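Thioredoxin domain-containing protein (Aeropyrum pernix, PDB 3HA9) is of unknown function but has a thioredoxin-like fold and may act as an oxidoreductase or antioxidant. Local coordinates at residues A47-C52 with R129-I134; A73-T78 with P94-E99. All blocks are in the same frame, centred on the assembly; numbering follows the deposited sequence.

Contact 1. Residues A47-C52 with R129-I134; sequences AWCPSC and RSIDYI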
loop_
_atom_site.group_PDB
_atom_site.type_symbol
_atom_site.label_atom_id
_atom_site.label_comp_id
_atom_site.label_asym_id
_atom_site.label_seq_id
_atom_site.Cartn_x
_atom_site.Cartn_y
_atom_site.Cartn_z
ATOM N N ALA A 47 -12.029 -4.600 2.404
ATOM C CA ALA A 47 -12.448 -5.991 2.248
ATOM C C ALA A 47 -13.719 -6.135 1.414
ATOM O O ALA A 47 -13.931 -7.163 0.777
ATOM C CB ALA A 47 -12.604 -6.654 3.601
ATOM N N TRP A 48 -14.547 -5.094 1.398
ATOM C CA TRP A 48 -15.788 -5.096 0.604
ATOM C C TRP A 48 -15.656 -4.531 -0.822
ATOM O O TRP A 48 -16.609 -4.540 -1.599
ATOM C CB TRP A 48 -16.854 -4.293 1.360
ATOM C CG TRP A 48 -16.458 -2.877 1.579
ATOM C CD1 TRP A 48 -15.742 -2.387 2.631
ATOM C CD2 TRP A 48 -16.769 -1.754 0.749
ATOM N NE1 TRP A 48 -15.560 -1.037 2.492
ATOM C CE2 TRP A 48 -16.189 -0.617 1.354
ATOM C CE3 TRP A 48 -17.465 -1.599 -0.452
ATOM C CZ2 TRP A 48 -16.279 0.661 0.793
ATOM C CZ3 TRP A 48 -17.562 -0.331 -1.005
ATOM C CH2 TRP A 48 -16.980 0.786 -0.377
ATOM N N CYS A 49 -14.475 -4.048 -1.176
ATOM C CA CYS A 49 -14.249 -3.399 -2.469
ATOM C C CYS A 49 -14.484 -4.409 -3.608
ATOM O O CYS A 49 -13.859 -5.460 -3.621
ATOM C CB CYS A 49 -12.819 -2.808 -2.483
ATOM S SG CYS A 49 -11.897 -2.753 -4.080
ATOM N N PRO A 50 -15.448 -4.125 -4.519
ATOM C CA PRO A 50 -15.745 -5.079 -5.578
ATOM C C PRO A 50 -14.547 -5.436 -6.454
ATOM O O PRO A 50 -14.327 -6.628 -6.730
ATOM C CB PRO A 50 -16.836 -4.372 -6.392
ATOM C CG PRO A 50 -17.557 -3.538 -5.371
ATOM C CD PRO A 50 -16.464 -3.055 -4.442
ATOM N N SER A 51 -13.785 -4.424 -6.871
ATOM C CA SER A 51 -12.657 -4.604 -7.793
ATOM C C SER A 51 -11.451 -5.295 -7.146
ATOM O O SER A 51 -10.584 -5.847 -7.826
ATOM C CB SER A 51 -12.247 -3.261 -8.410
ATOM O OG SER A 51 -11.680 -2.401 -7.420
ATOM N N CYS A 52 -11.414 -5.282 -5.830
ATOM C CA CYS A 52 -10.225 -5.739 -5.121
ATOM C C CYS A 52 -10.003 -7.240 -5.233
ATOM O O CYS A 52 -8.875 -7.703 -5.111
ATOM C CB CYS A 52 -10.260 -5.293 -3.659
ATOM S SG CYS A 52 -10.030 -3.506 -3.484
ATOM N N ARG A 129 -6.494 7.686 -4.188
ATOM C CA ARG A 129 -7.649 8.184 -4.952
ATOM C C ARG A 129 -8.870 7.254 -4.948
ATOM O O ARG A 129 -9.923 7.627 -5.457
ATOM C CB ARG A 129 -7.223 8.452 -6.414
ATOM C CG ARG A 129 -6.149 9.523 -6.566
ATOM C CD ARG A 129 -5.972 9.880 -8.035
ATOM N NE ARG A 129 -6.956 10.875 -8.465
ATOM C CZ ARG A 129 -6.839 12.181 -8.216
ATOM N NH1 ARG A 129 -5.785 12.647 -7.556
ATOM N NH2 ARG A 129 -7.761 13.030 -8.647
ATOM N N SER A 130 -8.740 6.054 -4.379
ATOM C CA SER A 130 -9.842 5.057 -4.424
ATOM C C SER A 130 -9.592 3.943 -3.425
ATOM O O SER A 130 -8.542 3.924 -2.768
ATOM C CB SER A 130 -9.938 4.440 -5.825
ATOM O OG SER A 130 -8.864 3.521 -6.039
ATOM N N ILE A 131 -10.554 3.029 -3.308
ATOM C CA ILE A 131 -10.400 1.858 -2.437
ATOM C C ILE A 131 -9.737 0.662 -3.136
ATOM O O ILE A 131 -9.781 -0.453 -2.631
ATOM C CB ILE A 131 -11.766 1.420 -1.828
ATOM C CG1 ILE A 131 -12.747 1.057 -2.941
ATOM C CG2 ILE A 131 -12.327 2.527 -0.926
ATOM C CD1 ILE A 131 -14.062 0.464 -2.433
ATOM N N ASP A 132 -9.125 0.900 -4.293
ATOM C CA ASP A 132 -8.325 -0.124 -4.974
ATOM C C ASP A 132 -7.210 0.630 -5.682
ATOM O O ASP A 132 -7.253 0.871 -6.893
ATOM C CB ASP A 132 -9.189 -0.962 -5.934
ATOM C CG ASP A 132 -8.453 -2.175 -6.512
ATOM O OD1 ASP A 132 -7.235 -2.320 -6.286
ATOM O OD2 ASP A 132 -9.093 -2.972 -7.255
ATOM N N TYR A 133 -6.197 1.000 -4.909
ATOM C CA TYR A 133 -5.189 1.944 -5.380
ATOM C C TYR A 133 -3.826 1.364 -5.106
ATOM O O TYR A 133 -3.589 0.814 -4.041
ATOM C CB TYR A 133 -5.371 3.293 -4.646
ATOM C CG TYR A 133 -4.488 4.429 -5.153
ATOM C CD1 TYR A 133 -4.901 5.237 -6.217
ATOM C CD2 TYR A 133 -3.258 4.707 -4.540
ATOM C CE1 TYR A 133 -4.100 6.277 -6.669
ATOM C CE2 TYR A 133 -2.431 5.748 -5.003
ATOM C CZ TYR A 133 -2.873 6.526 -6.060
ATOM O OH TYR A 133 -2.083 7.546 -6.529
ATOM N N ILE A 134 -2.927 1.508 -6.075
ATOM C CA ILE A 134 -1.628 0.846 -6.055
ATOM C C ILE A 134 -0.521 1.898 -6.086
ATOM O O ILE A 134 -0.578 2.833 -6.890
ATOM C CB ILE A 134 -1.509 -0.091 -7.304
ATOM C CG1 ILE A 134 -2.389 -1.344 -7.136
ATOM C CG2 ILE A 134 -0.043 -0.448 -7.623
ATOM C CD1 ILE A 134 -1.826 -2.377 -6.164
#

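Contact 2. Residues A73-T78 with P94-E99; sequences AIDFWT and PPDTPE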
loop_
_atom_site.group_PDB
_atom_site.type_symbol
_atom_site.label_atom_id
_atom_site.label_comp_id
_atom_site.label_asym_id
_atom_site.label_seq_id
_atom_site.Cartn_x
_atom_site.Cartn_y
_atom_site.Cartn_z
ATOM N N ALA A 73 -0.559 -5.160 1.904
ATOM C CA ALA A 73 -2.006 -4.928 1.811
ATOM C C ALA A 73 -2.393 -3.951 2.892
ATOM O O ALA A 73 -2.184 -4.226 4.070
ATOM C CB ALA A 73 -2.792 -6.235 1.955
ATOM N N ILE A 74 -2.938 -2.800 2.489
ATOM C CA ILE A 74 -3.231 -1.716 3.433
ATOM C C ILE A 74 -4.733 -1.516 3.426
ATOM O O ILE A 74 -5.264 -0.940 2.481
ATOM C CB ILE A 74 -2.534 -0.384 3.068
ATOM C CG1 ILE A 74 -1.021 -0.553 3.072
ATOM C CG2 ILE A 74 -2.964 0.727 4.078
ATOM C CD1 ILE A 74 -0.218 0.652 2.498
ATOM N N ASP A 75 -5.408 -1.988 4.473
ATOM C CA ASP A 75 -6.855 -1.814 4.555
ATOM C C ASP A 75 -7.056 -0.518 5.302
ATOM O O ASP A 75 -6.721 -0.428 6.491
ATOM C CB ASP A 75 -7.499 -2.994 5.310
ATOM C CG ASP A 75 -9.028 -2.935 5.326
ATOM O OD1 ASP A 75 -9.602 -1.842 5.157
ATOM O OD2 ASP A 75 -9.659 -4.005 5.507
ATOM N N PHE A 76 -7.584 0.492 4.604
ATOM C CA PHE A 76 -7.782 1.794 5.223
ATOM C C PHE A 76 -9.231 2.028 5.606
ATOM O O PHE A 76 -9.603 3.144 6.005
ATOM C CB PHE A 76 -7.206 2.939 4.341
ATOM C CG PHE A 76 -7.951 3.188 3.042
ATOM C CD1 PHE A 76 -8.980 4.141 2.974
ATOM C CD2 PHE A 76 -7.566 2.534 1.878
ATOM C CE1 PHE A 76 -9.628 4.421 1.764
ATOM C CE2 PHE A 76 -8.203 2.800 0.661
ATOM C CZ PHE A 76 -9.233 3.754 0.608
ATOM N N TRP A 77 -10.059 0.980 5.504
ATOM C CA TRP A 77 -11.479 1.139 5.796
ATOM C C TRP A 77 -11.705 0.958 7.308
ATOM O O TRP A 77 -12.297 -0.017 7.768
ATOM C CB TRP A 77 -12.331 0.194 4.928
ATOM C CG TRP A 77 -13.756 0.680 4.836
ATOM C CD1 TRP A 77 -14.822 0.220 5.541
ATOM C CD2 TRP A 77 -14.230 1.758 4.033
ATOM N NE1 TRP A 77 -15.954 0.927 5.201
ATOM C CE2 TRP A 77 -15.615 1.875 4.272
ATOM C CE3 TRP A 77 -13.624 2.619 3.104
ATOM C CZ2 TRP A 77 -16.403 2.840 3.646
ATOM C CZ3 TRP A 77 -14.422 3.582 2.468
ATOM C CH2 TRP A 77 -15.798 3.674 2.748
ATOM N N THR A 78 -11.186 1.921 8.069
ATOM C CA THR A 78 -11.179 1.868 9.521
ATOM C C THR A 78 -11.969 3.035 10.101
ATOM O O THR A 78 -12.170 4.049 9.427
ATOM C CB THR A 78 -9.733 2.011 10.068
ATOM O OG1 THR A 78 -9.183 3.276 9.653
ATOM C CG2 THR A 78 -8.845 0.873 9.574
ATOM N N PRO A 94 -19.775 -0.103 7.222
ATOM C CA PRO A 94 -19.087 0.182 8.471
ATOM C C PRO A 94 -17.616 -0.167 8.296
ATOM O O PRO A 94 -17.251 -0.753 7.262
ATOM C CB PRO A 94 -19.733 -0.786 9.477
ATOM C CG PRO A 94 -20.928 -1.346 8.807
ATOM C CD PRO A 94 -20.685 -1.259 7.340
ATOM N N PRO A 95 -16.782 0.191 9.279
ATOM C CA PRO A 95 -15.378 -0.197 9.211
ATOM C C PRO A 95 -15.187 -1.701 9.079
ATOM O O PRO A 95 -15.955 -2.498 9.634
ATOM C CB PRO A 95 -14.810 0.249 10.560
ATOM C CG PRO A 95 -15.754 1.275 11.064
ATOM C CD PRO A 95 -17.098 0.900 10.530
ATOM N N ASP A 96 -14.158 -2.083 8.337
ATOM C CA ASP A 96 -13.726 -3.470 8.278
ATOM C C ASP A 96 -13.152 -3.871 9.631
ATOM O O ASP A 96 -12.362 -3.138 10.226
ATOM C CB ASP A 96 -12.584 -3.623 7.273
ATOM C CG ASP A 96 -13.042 -3.718 5.823
ATOM O OD1 ASP A 96 -14.263 -3.725 5.523
ATOM O OD2 ASP A 96 -12.118 -3.801 4.962
ATOM N N THR A 97 -13.516 -5.057 10.090
ATOM C CA THR A 97 -12.870 -5.629 11.268
ATOM C C THR A 97 -11.579 -6.303 10.801
ATOM O O THR A 97 -11.470 -6.684 9.629
ATOM C CB THR A 97 -13.778 -6.679 11.930
ATOM O OG1 THR A 97 -13.990 -7.759 11.010
ATOM C CG2 THR A 97 -15.136 -6.068 12.292
ATOM N N PRO A 98 -10.589 -6.449 11.699
ATOM C CA PRO A 98 -9.396 -7.225 11.346
ATOM C C PRO A 98 -9.765 -8.621 10.829
ATOM O O PRO A 98 -9.114 -9.120 9.912
ATOM C CB PRO A 98 -8.633 -7.314 12.667
ATOM C CG PRO A 98 -9.007 -6.029 13.359
ATOM C CD PRO A 98 -10.432 -5.760 13.000
ATOM N N GLU A 99 -10.802 -9.237 11.401
ATOM C CA GLU A 99 -11.261 -10.558 10.939
ATOM C C GLU A 99 -11.680 -10.550 9.462
ATOM O O GLU A 99 -11.343 -11.460 8.714
ATOM C CB GLU A 99 -12.417 -11.076 11.826
ATOM C CG GLU A 99 -13.065 -12.378 11.327
ATOM C CD GLU A 99 -14.309 -12.830 12.116
ATOM O OE1 GLU A 99 -14.730 -12.155 13.096
ATOM O OE2 GLU A 99 -14.867 -13.899 11.763
#

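Contact 1. Residues A47-C52 with R129-I134
Cys-49 and Cys-52, the disulfide-bonded pair of a thioredoxin-type Cys-x-x-Cys motif at the start of helix 52-65, lie against Ile-131 and Asp-132 in the segment leading into strand 133-138. The carbonyl of Ile-131 points its oxygen toward the disulfide: Ile-131 O is 3.4 Å from Cys-49 SG and 3.2 Å from Cys-52 SG. Asp-132 CB adds an aliphatic contact at 3.6 Å from Cys-52 SG. In thioredoxins this loop, next to the redox pair, usually carries a cis-proline; here Asp-132 appears to take that place, on a trans peptide. Its CG stands anti to the backbone N (chi1 -171°), which directs the carboxylate to the turn between the cysteines. There Ser-51 OG donates to the anti lone pair of Asp-132 OD2 across 2.7 Å, while OD1 accepts from the indole N-H of Trp-43, so each oxygen of this buried acid has a partner. Ser-130, short enough to fold back on its own loop, forms an ST turn in which OG accepts from Asp-132 N at 3.2 Å. Ile-131 suits the apolar side of the contact: its extended branch brings CD1 to 3.5 Å from Cys-49 CB and over one face of Trp-48. Ile-131 CD1 makes a CH-pi contact 4.0 Å from the centroid of the six-membered ring of Trp-48, 26° off its normal.

Contact 2. Residues A73-T78 with P94-E99
Trp-77 O accepts from Asp-96 N across 2.8 Å, and this bond joins the chain just past strand 69-75 to the loop that enters helix 98-108. In this thioredoxin-like fold the meeting point is at the C-terminal end of an inner strand of the sheet, where the backbone makes an inverse gamma turn centred on Trp-77. Asp-75, the last strand residue, shapes that exit by an Asx turn: with CG anti to the backbone N (chi1 -175°), its OD1 takes the N-H of Trp-77 at 2.9 Å. The other oxygen, Asp-75 OD2, lies 2.5 Å from Asp-96 OD2, with the two carboxylate planes 85° apart. Asp-96 OD2 has Ala-47 N as its hydrogen-bond donor. Tryptophan suits position 77 because its indole offers both a broad apolar surface and one N-H. That N-H goes chiefly to Pro-93 O; Pro-94 O, in the ring plane at its edge, receives a weak bond from Trp-77 NE1 at 3.0 Å, bent to 121°. Thr-78 and Thr-97 are N-caps of the helices that follow, their short hydroxyl side chains accepting from Ala-81 N and Met-100 N; Thr-78 OG1 also hydrogen-bonds Asp-118 O. Pro-95 CB rests on the backbone after Trp-77, 4.0 Å from Thr-78 C.

How the contacts relate
From the N terminus, the chain leaves strand 39-45 and enters 47-52; contact 1 closes a long loop when 129-134 returns to this segment. Within that loop, helix 52-65 leads to strand 69-75, and contact 2 closes a shorter loop from 73-78 around helix 79-85 to 94-99; it is therefore nested inside contact 1. Both reach the same mixed sheet, where strand 39-45 lies between 69-75 and the antiparallel 133-138. The centres are about 11 Å apart, yet they touch: Ala-47 N is 2.7 Å from Asp-96 OD2, Trp-48 and Trp-77 meet edge-to-face, and Phe-76 packs on Ile-131. Contact 1 borders the cysteines directly, contact 2 the residues just before them.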